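Local coordinates for DNA mismatch repair protein MutS (Thermus aquaticus, PDB 1EWQ) that binds mismatched DNA, probably carrying out the recognition step of mismatch repair, and has a weak ATPase activity, at residues Pro15-Gln19 / Leu107-Glu111; Asp29-Gln35 / Arg91-Gln97; Ala47-Ala51 / Pro69-Ile73. One frame throughout, in Å; residues are numbered along the deposited sequence.

Contact 1: residues Pro15-Gln19 / Leu107-Glu111; sequences PLLQQ and LVRRE. With nucleotides of chain B.
Gln19 reaches from helix 15-26 to the chain ahead of strand 110-116 and uses both ends of its amide. With CG anti to the backbone N (chi1 179°) and the rest of the chain extended, NE2 arrives at Val108 O at 2.6 Å. The N-H points nearly straight at the oxygen (164°), within the carbonyl plane and close to the amide's own plane. The other branch, Gln19 OE1, lies 3.1 Å from Arg110 CD, where the two side chains cross at about a right angle. This is the tight part of the contact. An alanine in place of Arg110 would probably leave Gln19 OE1 without the methylenes it rests on and deprive the DC14 phosphate of chain B of a nearby positive charge.

Packing slackens toward the exposed Pro15, whose CB is 4.3 Å from Leu107 CD2. Past Val108, the exposed Arg109 turns away from the helix and forms a salt bridge with Glu99. DNA lies against both segments: Val108 N donates to OP1 of DC14 of chain B at 2.8 Å, and Leu16 N, in the first turn of the helix, donates to OP1 of DT15 of chain B. Two backbone amides thus hold successive phosphates, a grip that does not read base sequence. Beneath, Leu16, Gln19 and Arg110 all rest on Phe34 of strand 31-36, so the helix start and strand 110-116, outermost in its sheet, meet over a common strand.

Contact 2: residues Asp29-Gln35 / Arg91-Gln97; sequences DYLLLFQ and RLAVADQ
Leu31 to Phe34 pair with Leu92 to Ala95 as adjacent parallel strands, 31-36 and 92-97, inside the mixed sheet of MutS domain I. The backbone bonds follow the parallel pattern, in which each bonding residue of one strand reaches two residues of the other: Ala93 N donates to Leu31 O, and Ala93 O accepts from Leu33 N at 2.9 Å.

Arg91 illustrates how one side chain can close the end of such a pair. Its CB lies 3.6 Å from Tyr30 CD2, and CG, anti to the carbonyl carbon (chi1 -73°), passes near Asp29 O. The chain runs extended from CG to NE, which carries CD over one face of the Tyr30 ring, 4.2 Å from the centroid and offset toward the rim, a CH-pi contact. Beyond it the guanidinium fans out: NE bonds to Ser203 OG, NH2 weakly to Leu202 O, and NH1 to Asp29 O at 3.2 Å, on a lone pair of that carbonyl.

On the face carrying Leu32 and Phe34, the small methyls of Ala93 and Ala95 lie alongside, and Leu23 of helix 15-26 packs on both larger side chains. Phe34 also meets the Tyr20 ring, and it turns its edge to the neighbouring strand, with CD1 4.0 Å from Ala95 CB.

Contact 3: residues Ala47-Ala51 / Pro69-Ile73; sequences AERLA and PMAGI. With nucleotides of chain A.
Ala47 O accepts the helical hydrogen bond of Ala51 N at 3.0 Å, and the methyl of Ala71 is pressed against the same oxygen, with CB 3.1 Å away. Around this point helix 44-54 lies across strand 67-74 at 44°, and the local axes approach to 6.9 Å. Such closeness rests on small residues: the CA atoms of Ala47 and Ala71 are only 4.7 Å apart. Ala47 CB sits over the strand backbone, touching Pro69 O and Ala71 N, while the Ala71 methyl enters the helix surface among Ala47, Leu50 and Ala51.

Leu50 supplies the one large apolar group from the helix. The trans first torsion (chi1 -174°) carries its CG beside the carbonyl carbon, and the CD2 branch then comes alongside the strand, 3.6 Å from Ala71 O and 3.8 Å from Ala71 CB. Farther out, Glu48 comes only loosely near the Pro69 ring and forms its salt bridge with Lys6.

The opposite side of the strand faces DNA. Gly72 CA lies 3.3 Å from O2 of DT13 of chain A, an approach made possible by the lack of a side chain, and CE of Met70, present as selenomethionine, meets the same base. The strand spends backbone bonds on its sheet neighbours, Ala71 with Cys42 and Met70 with Thr59, and between 47-51 and 69-73 the contact is van der Waals packing, dependent on shape rather than on directed bonds.

All three contacts belong to MutS domain I and share one sheet, yet their chemistry follows their place in the fold. Contact 2 is buried and lies within the sheet, held chiefly by regular backbone bonds; contact 3, also buried, sets a helix on the sheet by apolar packing; contact 1, partly exposed, combines a side-chain amide hydrogen bond with backbone binding of phosphates. Contact 2 is the hub: Phe34 CE2 meets Leu16 CD1 of contact 1 at 3.5 Å, whereas Leu31 and Leu33, on the other face, touch Leu50 of contact 3. Contacts 1 and 3 do not touch (nearest atoms about 6 Å apart), and they meet different DNA chains, one at phosphates and the other at a base.

Contact 1: residues Pro15-Gln19 / Leu107-Glu111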
loop_
_atom_site.group_PDB
_atom_site.type_symbol
_atom_site.label_atom_id
_atom_site.label_comp_id
_atom_site.label_asym_id
_atom_site.label_seq_id
_atom_site.Cartn_x
_atom_site.Cartn_y
_atom_site.Cartn_z
ATOM N N PRO C 15 13.638 25.433 29.934
ATOM C CA PRO C 15 13.457 24.313 30.864
ATOM C C PRO C 15 12.653 23.140 30.293
ATOM O O PRO C 15 13.084 21.990 30.384
ATOM C CB PRO C 15 12.763 24.969 32.052
ATOM C CG PRO C 15 13.394 26.314 32.076
ATOM C CD PRO C 15 13.369 26.714 30.613
ATOM N N LEU C 16 11.490 23.437 29.713
ATOM C CA LEU C 16 10.630 22.407 29.125
ATOM C C LEU C 16 11.388 21.586 28.088
ATOM O O LEU C 16 11.370 20.353 28.122
ATOM C CB LEU C 16 9.397 23.036 28.462
ATOM C CG LEU C 16 8.395 22.053 27.837
ATOM C CD1 LEU C 16 7.786 21.185 28.928
ATOM C CD2 LEU C 16 7.298 22.814 27.094
ATOM N N LEU C 17 12.053 22.279 27.168
ATOM C CA LEU C 17 12.814 21.607 26.125
ATOM C C LEU C 17 13.927 20.743 26.712
ATOM O O LEU C 17 14.406 19.812 26.070
ATOM C CB LEU C 17 13.378 22.633 25.140
ATOM C CG LEU C 17 12.301 23.304 24.282
ATOM C CD1 LEU C 17 12.929 24.349 23.365
ATOM C CD2 LEU C 17 11.575 22.237 23.464
ATOM N N GLN C 18 14.334 21.054 27.936
ATOM C CA GLN C 18 15.367 20.275 28.603
ATOM C C GLN C 18 14.731 18.987 29.082
ATOM O O GLN C 18 15.193 17.897 28.757
ATOM C CB GLN C 18 15.939 21.038 29.798
ATOM C CG GLN C 18 17.233 21.765 29.493
ATOM C CD GLN C 18 18.352 20.818 29.109
ATOM O OE1 GLN C 18 18.681 19.895 29.854
ATOM N NE2 GLN C 18 18.945 21.044 27.940
ATOM N N GLN C 19 13.661 19.130 29.857
ATOM C CA GLN C 19 12.921 17.995 30.383
ATOM C C GLN C 19 12.610 17.062 29.215
ATOM O O GLN C 19 12.652 15.840 29.354
ATOM C CB GLN C 19 11.627 18.494 31.034
ATOM C CG GLN C 19 10.739 17.415 31.615
ATOM C CD GLN C 19 9.489 17.980 32.256
ATOM O OE1 GLN C 19 8.713 18.682 31.609
ATOM N NE2 GLN C 19 9.289 17.677 33.535
ATOM N N LEU C 107 8.208 23.136 36.992
ATOM C CA LEU C 107 7.973 22.281 35.836
ATOM C C LEU C 107 7.230 21.003 36.231
ATOM O O LEU C 107 7.624 20.315 37.171
ATOM C CB LEU C 107 9.319 21.948 35.185
ATOM C CG LEU C 107 9.326 21.511 33.721
ATOM C CD1 LEU C 107 8.589 22.536 32.867
ATOM C CD2 LEU C 107 10.769 21.359 33.252
ATOM N N VAL C 108 6.150 20.692 35.520
ATOM C CA VAL C 108 5.369 19.493 35.815
ATOM C C VAL C 108 6.212 18.231 35.631
ATOM O O VAL C 108 7.052 18.160 34.731
ATOM C CB VAL C 108 4.121 19.392 34.905
ATOM C CG1 VAL C 108 3.362 18.104 35.194
ATOM C CG2 VAL C 108 3.217 20.594 35.128
ATOM N N ARG C 109 5.992 17.245 36.500
ATOM C CA ARG C 109 6.724 15.982 36.429
ATOM C C ARG C 109 6.344 15.220 35.161
ATOM O O ARG C 109 5.171 14.906 34.945
ATOM C CB ARG C 109 6.410 15.094 37.644
ATOM C CG ARG C 109 6.799 15.663 39.011
ATOM C CD ARG C 109 6.367 14.711 40.136
ATOM N NE ARG C 109 6.526 15.288 41.470
ATOM C CZ ARG C 109 6.053 14.734 42.586
ATOM N NH1 ARG C 109 5.391 13.586 42.524
ATOM N NH2 ARG C 109 6.242 15.324 43.764
ATOM N N ARG C 110 7.335 14.926 34.325
ATOM C CA ARG C 110 7.094 14.179 33.096
ATOM C C ARG C 110 8.075 13.028 32.946
ATOM O O ARG C 110 9.290 13.196 33.082
ATOM C CB ARG C 110 7.166 15.106 31.883
ATOM C CG ARG C 110 6.060 16.128 31.915
ATOM C CD ARG C 110 6.108 17.128 30.781
ATOM N NE ARG C 110 5.216 18.236 31.097
ATOM C CZ ARG C 110 5.013 19.293 30.322
ATOM N NH1 ARG C 110 5.643 19.395 29.161
ATOM N NH2 ARG C 110 4.182 20.248 30.713
ATOM N N GLU C 111 7.520 11.851 32.674
ATOM C CA GLU C 111 8.307 10.643 32.503
ATOM C C GLU C 111 7.628 9.776 31.451
ATOM O O GLU C 111 6.463 9.982 31.113
ATOM C CB GLU C 111 8.365 9.865 33.821
ATOM C CG GLU C 111 8.597 10.725 35.054
ATOM C CD GLU C 111 8.353 9.966 36.345
ATOM O OE1 GLU C 111 7.233 9.441 36.526
ATOM O OE2 GLU C 111 9.278 9.896 37.181
ATOM P P DT B 15 9.864 26.726 29.965
ATOM O OP1 DT B 15 10.846 25.824 29.315
ATOM O OP2 DT B 15 9.913 26.938 31.437
ATOM O "O5'" DT B 15 10.001 28.129 29.235
ATOM C "C5'" DT B 15 8.872 28.979 29.122
ATOM C "C4'" DT B 15 9.238 30.240 28.379
ATOM O "O4'" DT B 15 8.105 31.128 28.464
ATOM C "C3'" DT B 15 10.396 31.006 29.004
ATOM O "O3'" DT B 15 11.064 31.757 27.986
ATOM C "C2'" DT B 15 9.709 31.894 30.025
ATOM C "C1'" DT B 15 8.342 32.159 29.411
ATOM N N1 DT B 15 7.225 32.118 30.371
ATOM C C2 DT B 15 6.160 32.964 30.157
ATOM O O2 DT B 15 6.108 33.752 29.219
ATOM N N3 DT B 15 5.145 32.852 31.079
ATOM C C4 DT B 15 5.093 32.000 32.167
ATOM O O4 DT B 15 4.106 32.006 32.906
ATOM C C5 DT B 15 6.250 31.145 32.333
ATOM C C7 DT B 15 6.279 30.183 33.479
ATOM C C6 DT B 15 7.247 31.252 31.442
ATOM P P DC B 14 4.600 23.487 33.078
ATOM O OP1 DC B 14 5.553 22.368 33.304
ATOM O OP2 DC B 14 4.046 24.226 34.243
ATOM O "O5'" DC B 14 5.304 24.500 32.070
ATOM C "C5'" DC B 14 5.712 24.049 30.780
ATOM C "C4'" DC B 14 6.255 25.193 29.958
ATOM O "O4'" DC B 14 5.222 26.184 29.733
ATOM C "C3'" DC B 14 7.430 25.940 30.588
ATOM O "O3'" DC B 14 8.381 26.256 29.565
ATOM C "C2'" DC B 14 6.787 27.201 31.139
ATOM C "C1'" DC B 14 5.696 27.468 30.114
ATOM N N1 DC B 14 4.542 28.271 30.583
ATOM C C2 DC B 14 4.232 29.473 29.915
ATOM O O2 DC B 14 4.958 29.848 28.978
ATOM N N3 DC B 14 3.156 30.192 30.310
ATOM C C4 DC B 14 2.407 29.765 31.328
ATOM N N4 DC B 14 1.343 30.496 31.669
ATOM C C5 DC B 14 2.713 28.563 32.040
ATOM C C6 DC B 14 3.777 27.854 31.638
#

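Contact 2: residues Asp29-Gln35 / Arg91-Gln97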
loop_
_atom_site.group_PDB
_atom_site.type_symbol
_atom_site.label_atom_id
_atom_site.label_comp_id
_atom_site.label_asym_id
_atom_site.label_seq_id
_atom_site.Cartn_x
_atom_site.Cartn_y
_atom_site.Cartn_z
ATOM N N ASP C 29 15.614 4.757 19.807
ATOM C CA ASP C 29 14.902 4.101 18.716
ATOM C C ASP C 29 13.387 4.225 18.780
ATOM O O ASP C 29 12.667 3.463 18.133
ATOM C CB ASP C 29 15.295 2.628 18.658
ATOM C CG ASP C 29 16.800 2.436 18.559
ATOM O OD1 ASP C 29 17.414 2.986 17.612
ATOM O OD2 ASP C 29 17.363 1.735 19.433
ATOM N N TYR C 30 12.910 5.190 19.557
ATOM C CA TYR C 30 11.476 5.416 19.686
ATOM C C TYR C 30 11.161 6.856 19.333
ATOM O O TYR C 30 12.022 7.732 19.456
ATOM C CB TYR C 30 11.002 5.174 21.124
ATOM C CG TYR C 30 11.186 3.766 21.632
ATOM C CD1 TYR C 30 12.459 3.249 21.878
ATOM C CD2 TYR C 30 10.087 2.945 21.862
ATOM C CE1 TYR C 30 12.625 1.951 22.341
ATOM C CE2 TYR C 30 10.244 1.648 22.322
ATOM C CZ TYR C 30 11.513 1.160 22.557
ATOM O OH TYR C 30 11.669 -0.125 23.000
ATOM N N LEU C 31 9.938 7.102 18.876
ATOM C CA LEU C 31 9.525 8.462 18.582
ATOM C C LEU C 31 8.861 8.875 19.879
ATOM O O LEU C 31 7.843 8.301 20.274
ATOM C CB LEU C 31 8.518 8.522 17.434
ATOM C CG LEU C 31 8.075 9.952 17.105
ATOM C CD1 LEU C 31 9.300 10.804 16.798
ATOM C CD2 LEU C 31 7.120 9.952 15.928
ATOM N N LEU C 32 9.453 9.856 20.550
ATOM C CA LEU C 32 8.935 10.326 21.824
ATOM C C LEU C 32 7.813 11.349 21.686
ATOM O O LEU C 32 7.957 12.359 20.992
ATOM C CB LEU C 32 10.081 10.907 22.654
ATOM C CG LEU C 32 9.793 11.183 24.132
ATOM C CD1 LEU C 32 11.027 10.860 24.947
ATOM C CD2 LEU C 32 9.363 12.622 24.324
ATOM N N LEU C 33 6.692 11.062 22.343
ATOM C CA LEU C 33 5.527 11.936 22.345
ATOM C C LEU C 33 5.518 12.570 23.723
ATOM O O LEU C 33 5.169 11.931 24.717
ATOM C CB LEU C 33 4.251 11.129 22.094
ATOM C CG LEU C 33 4.230 10.458 20.710
ATOM C CD1 LEU C 33 2.956 9.647 20.532
ATOM C CD2 LEU C 33 4.331 11.518 19.623
ATOM N N PHE C 34 5.931 13.831 23.762
ATOM C CA PHE C 34 6.065 14.606 24.991
ATOM C C PHE C 34 4.798 15.377 25.339
ATOM O O PHE C 34 4.456 16.367 24.680
ATOM C CB PHE C 34 7.240 15.570 24.815
ATOM C CG PHE C 34 7.740 16.182 26.087
ATOM C CD1 PHE C 34 8.179 15.379 27.139
ATOM C CD2 PHE C 34 7.844 17.565 26.208
ATOM C CE1 PHE C 34 8.718 15.946 28.293
ATOM C CE2 PHE C 34 8.382 18.147 27.353
ATOM C CZ PHE C 34 8.821 17.335 28.402
ATOM N N GLN C 35 4.110 14.924 26.383
ATOM C CA GLN C 35 2.875 15.557 26.839
ATOM C C GLN C 35 3.073 16.944 27.461
ATOM O O GLN C 35 3.894 17.124 28.362
ATOM C CB GLN C 35 2.187 14.635 27.847
ATOM C CG GLN C 35 1.408 15.322 28.970
ATOM C CD GLN C 35 0.040 15.787 28.555
ATOM O OE1 GLN C 35 -0.922 15.701 29.327
ATOM N NE2 GLN C 35 -0.064 16.304 27.335
ATOM N N ARG C 91 8.100 3.252 16.573
ATOM C CA ARG C 91 7.986 2.685 17.917
ATOM C C ARG C 91 7.673 3.962 18.700
ATOM O O ARG C 91 8.217 5.012 18.384
ATOM C CB ARG C 91 9.308 2.099 18.422
ATOM C CG ARG C 91 9.749 0.780 17.793
ATOM C CD ARG C 91 10.845 0.153 18.650
ATOM N NE ARG C 91 11.615 -0.874 17.960
ATOM C CZ ARG C 91 12.504 -0.629 17.001
ATOM N NH1 ARG C 91 12.742 0.618 16.612
ATOM N NH2 ARG C 91 13.163 -1.632 16.432
ATOM N N LEU C 92 6.816 3.899 19.710
ATOM C CA LEU C 92 6.480 5.115 20.441
ATOM C C LEU C 92 6.762 5.104 21.939
ATOM O O LEU C 92 6.375 4.182 22.653
ATOM C CB LEU C 92 5.005 5.452 20.232
ATOM C CG LEU C 92 4.469 5.364 18.804
ATOM C CD1 LEU C 92 2.959 5.518 18.826
ATOM C CD2 LEU C 92 5.127 6.419 17.942
ATOM N N ALA C 93 7.438 6.146 22.404
ATOM C CA ALA C 93 7.732 6.307 23.824
ATOM C C ALA C 93 6.785 7.412 24.279
ATOM O O ALA C 93 6.871 8.545 23.809
ATOM C CB ALA C 93 9.178 6.725 24.030
ATOM N N VAL C 94 5.868 7.066 25.174
ATOM C CA VAL C 94 4.876 8.008 25.670
ATOM C C VAL C 94 5.289 8.640 26.985
ATOM O O VAL C 94 5.404 7.963 28.007
ATOM C CB VAL C 94 3.508 7.313 25.856
ATOM C CG1 VAL C 94 2.515 8.257 26.522
ATOM C CG2 VAL C 94 2.981 6.870 24.504
ATOM N N ALA C 95 5.521 9.945 26.948
ATOM C CA ALA C 95 5.903 10.682 28.137
ATOM C C ALA C 95 4.710 11.523 28.562
ATOM O O ALA C 95 4.288 12.424 27.837
ATOM C CB ALA C 95 7.092 11.565 27.841
ATOM N N ASP C 96 4.151 11.217 29.728
ATOM C CA ASP C 96 3.003 11.963 30.233
ATOM C C ASP C 96 3.361 12.812 31.444
ATOM O O ASP C 96 4.475 12.747 31.968
ATOM C CB ASP C 96 1.869 11.014 30.640
ATOM C CG ASP C 96 1.330 10.205 29.477
ATOM O OD1 ASP C 96 1.098 10.793 28.404
ATOM O OD2 ASP C 96 1.123 8.986 29.648
ATOM N N GLN C 97 2.396 13.614 31.878
ATOM C CA GLN C 97 2.562 14.447 33.053
ATOM C C GLN C 97 2.107 13.565 34.210
ATOM O O GLN C 97 0.932 13.226 34.326
ATOM C CB GLN C 97 1.704 15.710 32.930
ATOM C CG GLN C 97 2.199 16.645 31.830
ATOM C CD GLN C 97 1.338 17.877 31.646
ATOM O OE1 GLN C 97 1.723 18.813 30.946
ATOM N NE2 GLN C 97 0.164 17.883 32.266
#

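Contact 3: residues Ala47-Ala51 / Pro69-Ile73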
loop_
_atom_site.group_PDB
_atom_site.type_symbol
_atom_site.label_atom_id
_atom_site.label_comp_id
_atom_site.label_asym_id
_atom_site.label_seq_id
_atom_site.Cartn_x
_atom_site.Cartn_y
_atom_site.Cartn_z
ATOM N N ALA C 47 9.887 16.818 15.510
ATOM C CA ALA C 47 8.671 17.574 15.243
ATOM C C ALA C 47 8.450 17.532 13.739
ATOM O O ALA C 47 7.316 17.524 13.258
ATOM C CB ALA C 47 8.832 19.017 15.709
ATOM N N GLU C 48 9.556 17.498 13.003
ATOM C CA GLU C 48 9.509 17.442 11.550
ATOM C C GLU C 48 8.989 16.068 11.152
ATOM O O GLU C 48 8.085 15.949 10.328
ATOM C CB GLU C 48 10.905 17.669 10.970
ATOM C CG GLU C 48 11.617 18.871 11.555
ATOM C CD GLU C 48 12.957 19.157 10.891
ATOM O OE1 GLU C 48 13.784 18.230 10.762
ATOM O OE2 GLU C 48 13.183 20.320 10.504
ATOM N N ARG C 49 9.567 15.030 11.749
ATOM C CA ARG C 49 9.144 13.661 11.482
ATOM C C ARG C 49 7.641 13.534 11.709
ATOM O O ARG C 49 6.895 13.156 10.806
ATOM C CB ARG C 49 9.858 12.697 12.424
ATOM C CG ARG C 49 11.343 12.525 12.179
ATOM C CD ARG C 49 11.939 11.633 13.256
ATOM N NE ARG C 49 13.283 11.171 12.926
ATOM C CZ ARG C 49 13.564 10.345 11.922
ATOM N NH1 ARG C 49 12.584 9.885 11.146
ATOM N NH2 ARG C 49 14.822 9.976 11.695
ATOM N N LEU C 50 7.213 13.857 12.929
ATOM C CA LEU C 50 5.809 13.779 13.324
ATOM C C LEU C 50 4.882 14.509 12.360
ATOM O O LEU C 50 3.875 13.956 11.921
ATOM C CB LEU C 50 5.620 14.359 14.732
ATOM C CG LEU C 50 4.226 14.221 15.356
ATOM C CD1 LEU C 50 3.959 12.762 15.718
ATOM C CD2 LEU C 50 4.124 15.094 16.593
ATOM N N ALA C 51 5.232 15.754 12.045
ATOM C CA ALA C 51 4.445 16.589 11.148
ATOM C C ALA C 51 4.202 15.944 9.791
ATOM O O ALA C 51 3.064 15.880 9.328
ATOM C CB ALA C 51 5.129 17.943 10.965
ATOM N N PRO C 69 11.554 23.766 15.907
ATOM C CA PRO C 69 10.359 23.242 15.246
ATOM C C PRO C 69 9.444 22.545 16.263
ATOM O O PRO C 69 9.924 21.961 17.239
ATOM C CB PRO C 69 10.940 22.274 14.220
ATOM C CG PRO C 69 12.244 22.919 13.864
ATOM C CD PRO C 69 12.777 23.329 15.212
HETATM N N MSE C 70 8.135 22.608 16.034
HETATM C CA MSE C 70 7.171 21.989 16.937
HETATM C C MSE C 70 5.980 21.381 16.211
HETATM O O MSE C 70 5.410 21.991 15.316
HETATM C CB MSE C 70 6.654 23.016 17.952
HETATM C CG MSE C 70 5.590 22.454 18.893
HETATM SE SE MSE C 70 4.892 23.740 20.146
HETATM C CE MSE C 70 3.375 24.338 19.120
ATOM N N ALA C 71 5.617 20.167 16.605
ATOM C CA ALA C 71 4.468 19.468 16.034
ATOM C C ALA C 71 3.770 18.769 17.197
ATOM O O ALA C 71 4.425 18.305 18.124
ATOM C CB ALA C 71 4.922 18.461 15.006
ATOM N N GLY C 72 2.448 18.703 17.167
ATOM C CA GLY C 72 1.753 18.060 18.265
ATOM C C GLY C 72 0.369 17.569 17.916
ATOM O O GLY C 72 -0.203 17.969 16.907
ATOM N N ILE C 73 -0.170 16.703 18.766
ATOM C CA ILE C 73 -1.493 16.143 18.561
ATOM C C ILE C 73 -2.265 16.174 19.871
ATOM O O ILE C 73 -1.686 16.009 20.942
ATOM C CB ILE C 73 -1.401 14.681 18.080
ATOM C CG1 ILE C 73 -0.641 13.845 19.119
ATOM C CG2 ILE C 73 -0.719 14.626 16.712
ATOM C CD1 ILE C 73 -0.560 12.369 18.799
ATOM P P DT A 13 -0.499 26.728 15.170
ATOM O OP1 DT A 13 0.090 27.184 13.885
ATOM O OP2 DT A 13 -1.700 27.412 15.717
ATOM O "O5'" DT A 13 -0.817 25.181 15.060
ATOM C "C5'" DT A 13 -0.540 24.379 16.186
ATOM C "C4'" DT A 13 -0.291 22.950 15.789
ATOM O "O4'" DT A 13 0.397 22.381 16.914
ATOM C "C3'" DT A 13 -1.578 22.149 15.620
ATOM O "O3'" DT A 13 -1.427 21.111 14.645
ATOM C "C2'" DT A 13 -1.855 21.622 17.017
ATOM C "C1'" DT A 13 -0.487 21.604 17.703
ATOM N N1 DT A 13 -0.476 22.180 19.066
ATOM C C2 DT A 13 0.530 21.789 19.920
ATOM O O2 DT A 13 1.422 21.024 19.593
ATOM N N3 DT A 13 0.457 22.331 21.177
ATOM C C4 DT A 13 -0.493 23.209 21.653
ATOM O O4 DT A 13 -0.445 23.585 22.817
ATOM C C5 DT A 13 -1.500 23.607 20.698
ATOM C C7 DT A 13 -2.548 24.590 21.113
ATOM C C6 DT A 13 -1.447 23.074 19.469
#